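Local coordinates for UDP-N-acetylglucosamine 4,6-dehydratase (Vibrio fischeri, PDB 3PVZ), which is probably an NAD-binding lyase of the polysaccharide synthase family, named for removing water from UDP-N-acetylglucosamine, at residues R217-D229 and P302-S314. Numbering follows the deposited sequence. Where two conformers were deposited one is given.
Sequences RIQKNQPIVAPND and PAQGKWPCLFTSS
Trp307 and Ile224 lie on neighbouring parallel strands, 306-312 and 224-227, whose N-to-C directions differ by 18° in a small three-stranded parallel sheet away from the NAD site. Strand 306-312 is the central one, with 284-287 beyond it; Phe214 of helix 210-219 meets Ile224 and Ala226, and Leu278 of helix 270-280 meets Cys309. Trp307, which buries more surface in the contact than any other residue, joins the sheet through its indole to the end of helix 210-219. A chi1 of -152° keeps CG roughly anti to the backbone N and carries the indole toward the helix end, where Ile218 CD1 sits 3.6 Å from the centroid of the Trp307 six-membered ring, a CH-pi contact over the face. Pro302 CG stands above the opposite face, offset toward the rim. At the indole edge, Trp307 NE1 donates to Gln222 O at 2.7 Å; the acceptor is in the ring plane, but the donor lies above the carbonyl plane, off the lone pairs. Ile224 CG1 approaches Trp307 CD1 obliquely at 3.7 Å. The Ile224 backbone pairs the strands, its O accepting from Leu310 N (2.9 Å) and its N donating to Pro308 O. Phe311 bridges Ala226 on the sheet face shared with Ile224 and Cys309: Ala226 O lies at the ring edge, Cys309 CB over one ring face. Past the strands, Asp229 OD2 takes Ser314 N at 3.0 Å, on the syn side and 29° out of the carboxylate plane.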
ATOM      1  N   ARG A 217      -6.304   1.032 -17.035  1.00 49.15           N
ATOM      2  CA  ARG A 217      -6.282   1.602 -18.366  1.00 49.67           C
ATOM      3  C   ARG A 217      -7.703   1.712 -18.918  1.00 50.57           C
ATOM      4  O   ARG A 217      -8.083   2.760 -19.429  1.00 50.80           O
ATOM      5  CB  ARG A 217      -5.396   0.789 -19.326  1.00 49.71           C
ATOM      6  CG  ARG A 217      -3.933   0.607 -18.910  1.00 48.03           C
ATOM      7  CD  ARG A 217      -3.072   1.834 -18.994  1.00 46.86           C
ATOM      8  NE  ARG A 217      -3.400   2.889 -18.036  1.00 48.12           N
ATOM      9  CZ  ARG A 217      -3.251   2.827 -16.708  1.00 47.05           C
ATOM     10  NH1 ARG A 217      -2.812   1.731 -16.081  1.00 44.77           N
ATOM     11  NH2 ARG A 217      -3.561   3.887 -15.994  1.00 48.42           N
ATOM     12  N   ILE A 218      -8.500   0.661 -18.801  1.00 51.31           N
ATOM     13  CA  ILE A 218      -9.865   0.720 -19.321  1.00 53.67           C
ATOM     14  C   ILE A 218     -10.672   1.807 -18.617  1.00 55.00           C
ATOM     15  O   ILE A 218     -11.427   2.542 -19.249  1.00 56.55           O
ATOM     16  CB  ILE A 218     -10.641  -0.611 -19.157  1.00 53.56           C
ATOM     17  CG1 ILE A 218     -10.023  -1.724 -19.997  1.00 54.68           C
ATOM     18  CG2 ILE A 218     -12.103  -0.426 -19.590  1.00 54.35           C
ATOM     19  CD1 ILE A 218      -9.949  -1.388 -21.489  1.00 58.89           C
ATOM     20  N   GLN A 219     -10.500   1.894 -17.308  1.00 55.19           N
ATOM     21  CA  GLN A 219     -11.223   2.850 -16.491  1.00 56.72           C
ATOM     22  C   GLN A 219     -10.847   4.322 -16.798  1.00 57.49           C
ATOM     23  O   GLN A 219     -11.666   5.239 -16.612  1.00 57.92           O
ATOM     24  CB  GLN A 219     -10.922   2.528 -15.028  1.00 55.91           C
ATOM     25  CG  GLN A 219     -11.954   2.924 -14.033  1.00 58.96           C
ATOM     26  CD  GLN A 219     -11.557   2.440 -12.642  1.00 61.21           C
ATOM     27  OE1 GLN A 219     -11.576   1.229 -12.364  1.00 62.87           O
ATOM     28  NE2 GLN A 219     -11.156   3.379 -11.775  1.00 62.13           N
ATOM     29  N   LYS A 220      -9.610   4.537 -17.252  1.00 57.07           N
ATOM     30  CA  LYS A 220      -9.089   5.878 -17.473  1.00 57.48           C
ATOM     31  C   LYS A 220      -8.988   6.228 -18.956  1.00 58.69           C
ATOM     32  O   LYS A 220      -8.266   7.141 -19.329  1.00 59.80           O
ATOM     33  CB  LYS A 220      -7.719   6.024 -16.789  1.00 57.24           C
ATOM     34  CG  LYS A 220      -7.774   5.812 -15.280  1.00 55.50           C
ATOM     35  CD  LYS A 220      -6.423   5.931 -14.609  1.00 54.25           C
ATOM     36  CE  LYS A 220      -6.566   5.740 -13.067  1.00 54.61           C
ATOM     37  NZ  LYS A 220      -5.265   5.907 -12.294  1.00 51.78           N
ATOM     38  N   ASN A 221      -9.712   5.493 -19.797  1.00 58.62           N
ATOM     39  CA  ASN A 221      -9.685   5.685 -21.232  1.00 59.38           C
ATOM     40  C   ASN A 221      -8.275   5.802 -21.833  1.00 59.05           C
ATOM     41  O   ASN A 221      -8.023   6.629 -22.727  1.00 59.51           O
ATOM     42  CB  ASN A 221     -10.589   6.874 -21.600  1.00 60.86           C
ATOM     43  CG  ASN A 221     -12.066   6.473 -21.679  1.00 61.39           C
ATOM     44  OD1 ASN A 221     -12.845   6.734 -20.754  1.00 61.82           O
ATOM     45  ND2 ASN A 221     -12.443   5.806 -22.787  1.00 59.38           N
ATOM     46  N   GLN A 222      -7.380   4.918 -21.372  1.00 56.85           N
ATOM     47  CA  GLN A 222      -5.982   4.893 -21.820  1.00 56.31           C
ATOM     48  C   GLN A 222      -5.615   3.601 -22.574  1.00 55.76           C
ATOM     49  O   GLN A 222      -6.247   2.557 -22.400  1.00 54.98           O
ATOM     50  CB  GLN A 222      -5.032   5.071 -20.634  1.00 55.21           C
ATOM     51  CG  GLN A 222      -4.943   6.499 -20.086  1.00 55.07           C
ATOM     52  CD  GLN A 222      -4.349   6.544 -18.674  1.00 51.79           C
ATOM     53  OE1 GLN A 222      -4.283   5.528 -17.994  1.00 48.71           O
ATOM     54  NE2 GLN A 222      -3.884   7.713 -18.254  1.00 48.50           N
ATOM     55  N   PRO A 223      -4.582   3.671 -23.421  1.00 55.59           N
ATOM     56  CA  PRO A 223      -4.159   2.485 -24.159  1.00 55.09           C
ATOM     57  C   PRO A 223      -3.746   1.304 -23.265  1.00 53.62           C
ATOM     58  O   PRO A 223      -3.165   1.510 -22.189  1.00 53.00           O
ATOM     59  CB  PRO A 223      -2.948   2.969 -24.949  1.00 56.27           C
ATOM     60  CG  PRO A 223      -2.983   4.439 -24.929  1.00 57.00           C
ATOM     61  CD  PRO A 223      -3.816   4.879 -23.781  1.00 56.16           C
ATOM     62  N   ILE A 224      -4.033   0.084 -23.722  1.00 52.12           N
ATOM     63  CA  ILE A 224      -3.506  -1.108 -23.088  1.00 50.62           C
ATOM     64  C   ILE A 224      -2.141  -1.411 -23.676  1.00 51.24           C
ATOM     65  O   ILE A 224      -1.953  -1.366 -24.921  1.00 52.20           O
ATOM     66  CB  ILE A 224      -4.412  -2.328 -23.332  1.00 50.95           C
ATOM     67  CG1 ILE A 224      -5.840  -2.066 -22.803  1.00 49.52           C
ATOM     68  CG2 ILE A 224      -3.779  -3.606 -22.737  1.00 48.84           C
ATOM     69  CD1 ILE A 224      -6.172  -2.746 -21.582  1.00 47.63           C
ATOM     70  N   VAL A 225      -1.208  -1.754 -22.792  1.00 49.23           N
ATOM     71  CA  VAL A 225       0.172  -2.031 -23.135  1.00 49.89           C
ATOM     72  C   VAL A 225       0.518  -3.401 -22.558  1.00 48.42           C
ATOM     73  O   VAL A 225       0.231  -3.675 -21.412  1.00 47.83           O
ATOM     74  CB  VAL A 225       1.093  -0.923 -22.547  1.00 50.57           C
ATOM     75  CG1 VAL A 225       2.563  -1.343 -22.546  1.00 52.52           C
ATOM     76  CG2 VAL A 225       0.926   0.383 -23.318  1.00 51.78           C
ATOM     77  N   ALA A 226       1.091  -4.290 -23.350  1.00 48.72           N
ATOM     78  CA  ALA A 226       1.337  -5.658 -22.887  1.00 47.63           C
ATOM     79  C   ALA A 226       2.361  -6.359 -23.745  1.00 49.14           C
ATOM     80  O   ALA A 226       2.260  -6.320 -24.970  1.00 48.74           O
ATOM     81  CB  ALA A 226       0.075  -6.441 -22.910  1.00 47.28           C
ATOM     82  N   PRO A 227       3.337  -7.042 -23.105  1.00 49.14           N
ATOM     83  CA  PRO A 227       4.280  -7.833 -23.861  1.00 49.68           C
ATOM     84  C   PRO A 227       3.590  -8.941 -24.664  1.00 49.89           C
ATOM     85  O   PRO A 227       2.669  -9.579 -24.157  1.00 48.81           O
ATOM     86  CB  PRO A 227       5.190  -8.448 -22.790  1.00 49.60           C
ATOM     87  CG  PRO A 227       4.969  -7.661 -21.539  1.00 49.21           C
ATOM     88  CD  PRO A 227       3.606  -7.060 -21.651  1.00 48.66           C
ATOM     89  N   ASN A 228       4.028  -9.160 -25.909  1.00 50.26           N
ATOM     90  CA  ASN A 228       3.491 -10.267 -26.655  1.00 50.79           C
ATOM     91  C   ASN A 228       4.444 -11.419 -26.642  1.00 50.75           C
ATOM     92  O   ASN A 228       4.104 -12.453 -27.183  1.00 51.34           O
ATOM     93  CB  ASN A 228       3.030  -9.892 -28.080  1.00 51.92           C
ATOM     94  CG  ASN A 228       4.137  -9.303 -28.946  1.00 54.19           C
ATOM     95  OD1 ASN A 228       5.324  -9.371 -28.618  1.00 53.43           O
ATOM     96  ND2 ASN A 228       3.740  -8.734 -30.087  1.00 56.34           N
ATOM     97  N   ASP A 229       5.594 -11.268 -25.974  1.00 50.69           N
ATOM     98  CA  ASP A 229       6.646 -12.314 -25.984  1.00 52.19           C
ATOM     99  C   ASP A 229       7.001 -12.910 -24.601  1.00 51.16           C
ATOM    100  O   ASP A 229       8.007 -13.596 -24.441  1.00 50.93           O
ATOM    101  CB  ASP A 229       7.911 -11.790 -26.679  1.00 53.05           C
ATOM    102  CG  ASP A 229       8.571 -10.641 -25.917  1.00 55.06           C
ATOM    103  OD1 ASP A 229       7.959 -10.108 -24.940  1.00 54.89           O
ATOM    104  OD2 ASP A 229       9.701 -10.261 -26.313  1.00 54.61           O
ATOM    105  N   PRO A 302     -12.566   4.108 -28.403  1.00 80.79           N
ATOM    106  CA  PRO A 302     -13.496   3.451 -27.481  1.00 79.90           C
ATOM    107  C   PRO A 302     -14.976   3.738 -27.707  1.00 80.75           C
ATOM    108  O   PRO A 302     -15.814   2.892 -27.379  1.00 80.32           O
ATOM    109  CB  PRO A 302     -13.074   4.002 -26.127  1.00 78.83           C
ATOM    110  CG  PRO A 302     -11.636   4.248 -26.283  1.00 78.83           C
ATOM    111  CD  PRO A 302     -11.466   4.758 -27.669  1.00 80.24           C
ATOM    112  N   ALA A 303     -15.291   4.931 -28.213  1.00 81.93           N
ATOM    113  CA  ALA A 303     -16.646   5.256 -28.689  1.00 82.88           C
ATOM    114  C   ALA A 303     -17.125   4.261 -29.757  1.00 83.08           C
ATOM    115  O   ALA A 303     -18.203   3.670 -29.625  1.00 83.24           O
ATOM    116  CB  ALA A 303     -16.686   6.686 -29.256  1.00 84.02           C
ATOM    117  N   GLN A 304     -16.305   4.088 -30.797  1.00 83.28           N
ATOM    118  CA  GLN A 304     -16.546   3.126 -31.897  1.00 83.16           C
ATOM    119  C   GLN A 304     -16.147   1.676 -31.533  1.00 81.12           C
ATOM    120  O   GLN A 304     -15.750   0.897 -32.404  1.00 81.34           O
ATOM    121  CB  GLN A 304     -15.768   3.572 -33.147  1.00 84.49           C
ATOM    122  CG  GLN A 304     -16.252   4.914 -33.744  1.00 87.09           C
ATOM    123  CD  GLN A 304     -15.115   5.811 -34.232  1.00 88.60           C
ATOM    124  OE1 GLN A 304     -14.340   5.439 -35.117  1.00 88.55           O
ATOM    125  NE2 GLN A 304     -15.025   7.009 -33.656  1.00 88.59           N
ATOM    126  N   GLY A 305     -16.234   1.329 -30.247  1.00 78.56           N
ATOM    127  CA  GLY A 305     -15.955  -0.045 -29.763  1.00 76.38           C
ATOM    128  C   GLY A 305     -14.650  -0.718 -30.187  1.00 74.70           C
ATOM    129  O   GLY A 305     -14.618  -1.930 -30.347  1.00 74.28           O
ATOM    130  N   LYS A 306     -13.589   0.068 -30.384  1.00 73.32           N
ATOM    131  CA  LYS A 306     -12.216  -0.426 -30.564  1.00 71.68           C
ATOM    132  C   LYS A 306     -11.365   0.105 -29.381  1.00 69.14           C
ATOM    133  O   LYS A 306     -11.692   1.163 -28.806  1.00 68.86           O
ATOM    134  CB  LYS A 306     -11.629   0.065 -31.889  1.00 73.22           C
ATOM    135  CG  LYS A 306     -12.002  -0.751 -33.150  1.00 75.99           C
ATOM    136  CD  LYS A 306     -11.331  -0.154 -34.417  1.00 79.16           C
ATOM    137  CE  LYS A 306     -10.925  -1.212 -35.478  1.00 81.19           C
ATOM    138  NZ  LYS A 306      -9.794  -2.139 -35.058  1.00 81.10           N
ATOM    139  N   TRP A 307     -10.312  -0.633 -28.996  1.00 65.97           N
ATOM    140  CA  TRP A 307      -9.371  -0.169 -27.951  1.00 62.98           C
ATOM    141  C   TRP A 307      -7.934  -0.182 -28.470  1.00 62.02           C
ATOM    142  O   TRP A 307      -7.489  -1.181 -29.008  1.00 62.37           O
ATOM    143  CB  TRP A 307      -9.464  -1.003 -26.657  1.00 61.35           C
ATOM    144  CG  TRP A 307      -9.073  -0.155 -25.461  1.00 58.54           C
ATOM    145  CD1 TRP A 307      -7.808   0.094 -25.015  1.00 56.50           C
ATOM    146  CD2 TRP A 307      -9.945   0.631 -24.644  1.00 56.99           C
ATOM    147  NE1 TRP A 307      -7.835   0.971 -23.969  1.00 57.14           N
ATOM    148  CE2 TRP A 307      -9.137   1.316 -23.711  1.00 56.69           C
ATOM    149  CE3 TRP A 307     -11.330   0.811 -24.596  1.00 57.89           C
ATOM    150  CZ2 TRP A 307      -9.671   2.166 -22.726  1.00 56.16           C
ATOM    151  CZ3 TRP A 307     -11.866   1.663 -23.607  1.00 58.41           C
ATOM    152  CH2 TRP A 307     -11.030   2.322 -22.683  1.00 56.01           C
ATOM    153  N   PRO A 308      -7.201   0.927 -28.331  1.00 60.47           N
ATOM    154  CA  PRO A 308      -5.841   0.919 -28.842  1.00 60.27           C
ATOM    155  C   PRO A 308      -4.935   0.053 -27.997  1.00 59.27           C
ATOM    156  O   PRO A 308      -4.946   0.161 -26.779  1.00 57.73           O
ATOM    157  CB  PRO A 308      -5.412   2.372 -28.722  1.00 60.42           C
ATOM    158  CG  PRO A 308      -6.234   2.909 -27.643  1.00 60.60           C
ATOM    159  CD  PRO A 308      -7.559   2.236 -27.776  1.00 60.62           C
ATOM    160  N   CYS A 309      -4.155  -0.781 -28.654  1.00 59.39           N
ATOM    161  CA  CYS A 309      -3.256  -1.675 -27.990  1.00 59.16           C
ATOM    162  C   CYS A 309      -1.858  -1.525 -28.527  1.00 59.99           C
ATOM    163  O   CYS A 309      -1.626  -1.296 -29.718  1.00 60.89           O
ATOM    164  CB  CYS A 309      -3.696  -3.121 -28.168  1.00 58.92           C
ATOM    165  SG  CYS A 309      -5.255  -3.508 -27.389  1.00 59.84           S
ATOM    166  N   LEU A 310      -0.917  -1.690 -27.615  1.00 59.96           N
ATOM    167  CA  LEU A 310       0.476  -1.597 -27.929  1.00 60.71           C
ATOM    168  C   LEU A 310       1.154  -2.822 -27.388  1.00 59.35           C
ATOM    169  O   LEU A 310       1.485  -2.914 -26.205  1.00 58.29           O
ATOM    170  CB  LEU A 310       1.041  -0.332 -27.324  1.00 61.47           C
ATOM    171  CG  LEU A 310       2.380   0.058 -27.931  1.00 65.24           C
ATOM    172  CD1 LEU A 310       2.426   1.570 -28.296  1.00 67.71           C
ATOM    173  CD2 LEU A 310       3.492  -0.349 -26.964  1.00 66.92           C
ATOM    174  N   PHE A 311       1.330  -3.790 -28.264  1.00 59.30           N
ATOM    175  CA  PHE A 311       1.892  -5.057 -27.864  1.00 58.34           C
ATOM    176  C   PHE A 311       3.375  -5.073 -28.169  1.00 59.47           C
ATOM    177  O   PHE A 311       3.790  -5.044 -29.299  1.00 61.50           O
ATOM    178  CB  PHE A 311       1.115  -6.181 -28.505  1.00 57.70           C
ATOM    179  CG  PHE A 311      -0.341  -6.229 -28.083  1.00 56.14           C
ATOM    180  CD1 PHE A 311      -0.724  -5.930 -26.777  1.00 56.50           C
ATOM    181  CD2 PHE A 311      -1.328  -6.596 -28.977  1.00 56.04           C
ATOM    182  CE1 PHE A 311      -2.064  -6.002 -26.383  1.00 54.03           C
ATOM    183  CE2 PHE A 311      -2.658  -6.664 -28.590  1.00 55.14           C
ATOM    184  CZ  PHE A 311      -3.022  -6.375 -27.295  1.00 55.08           C
ATOM    185  N   THR A 312       4.159  -5.104 -27.105  1.00 59.51           N
ATOM    186  CA  THR A 312       5.585  -4.844 -27.153  0.60 60.33           C
ATOM    187  C   THR A 312       6.360  -6.148 -27.114  1.00 60.06           C
ATOM    188  O   THR A 312       5.818  -7.173 -26.769  1.00 59.37           O
ATOM    189  CB  THR A 312       5.990  -3.943 -25.931  0.60 60.07           C
ATOM    190  OG1 THR A 312       6.997  -3.012 -26.332  0.60 61.95           O
ATOM    191  CG2 THR A 312       6.480  -4.783 -24.719  0.60 58.62           C
ATOM    192  N   SER A 313       7.633  -6.083 -27.459  1.00 61.44           N
ATOM    193  CA  SER A 313       8.539  -7.219 -27.347  1.00 62.06           C
ATOM    194  C   SER A 313       9.956  -6.678 -27.086  1.00 63.74           C
ATOM    195  O   SER A 313      10.201  -5.479 -27.262  1.00 64.16           O
ATOM    196  CB  SER A 313       8.502  -8.053 -28.631  1.00 62.86           C
ATOM    197  OG  SER A 313       8.949  -7.296 -29.721  1.00 62.16           O
ATOM    198  N   SER A 314      10.879  -7.538 -26.667  1.00 64.38           N
ATOM    199  CA  SER A 314      12.227  -7.082 -26.342  1.00 65.96           C
ATOM    200  C   SER A 314      13.278  -8.103 -26.761  1.00 67.35           C
ATOM    201  O   SER A 314      13.279  -9.225 -26.252  1.00 67.54           O
ATOM    202  CB  SER A 314      12.321  -6.828 -24.837  1.00 65.36           C
ATOM    203  OG  SER A 314      12.452  -8.057 -24.156  1.00 64.78           O
TER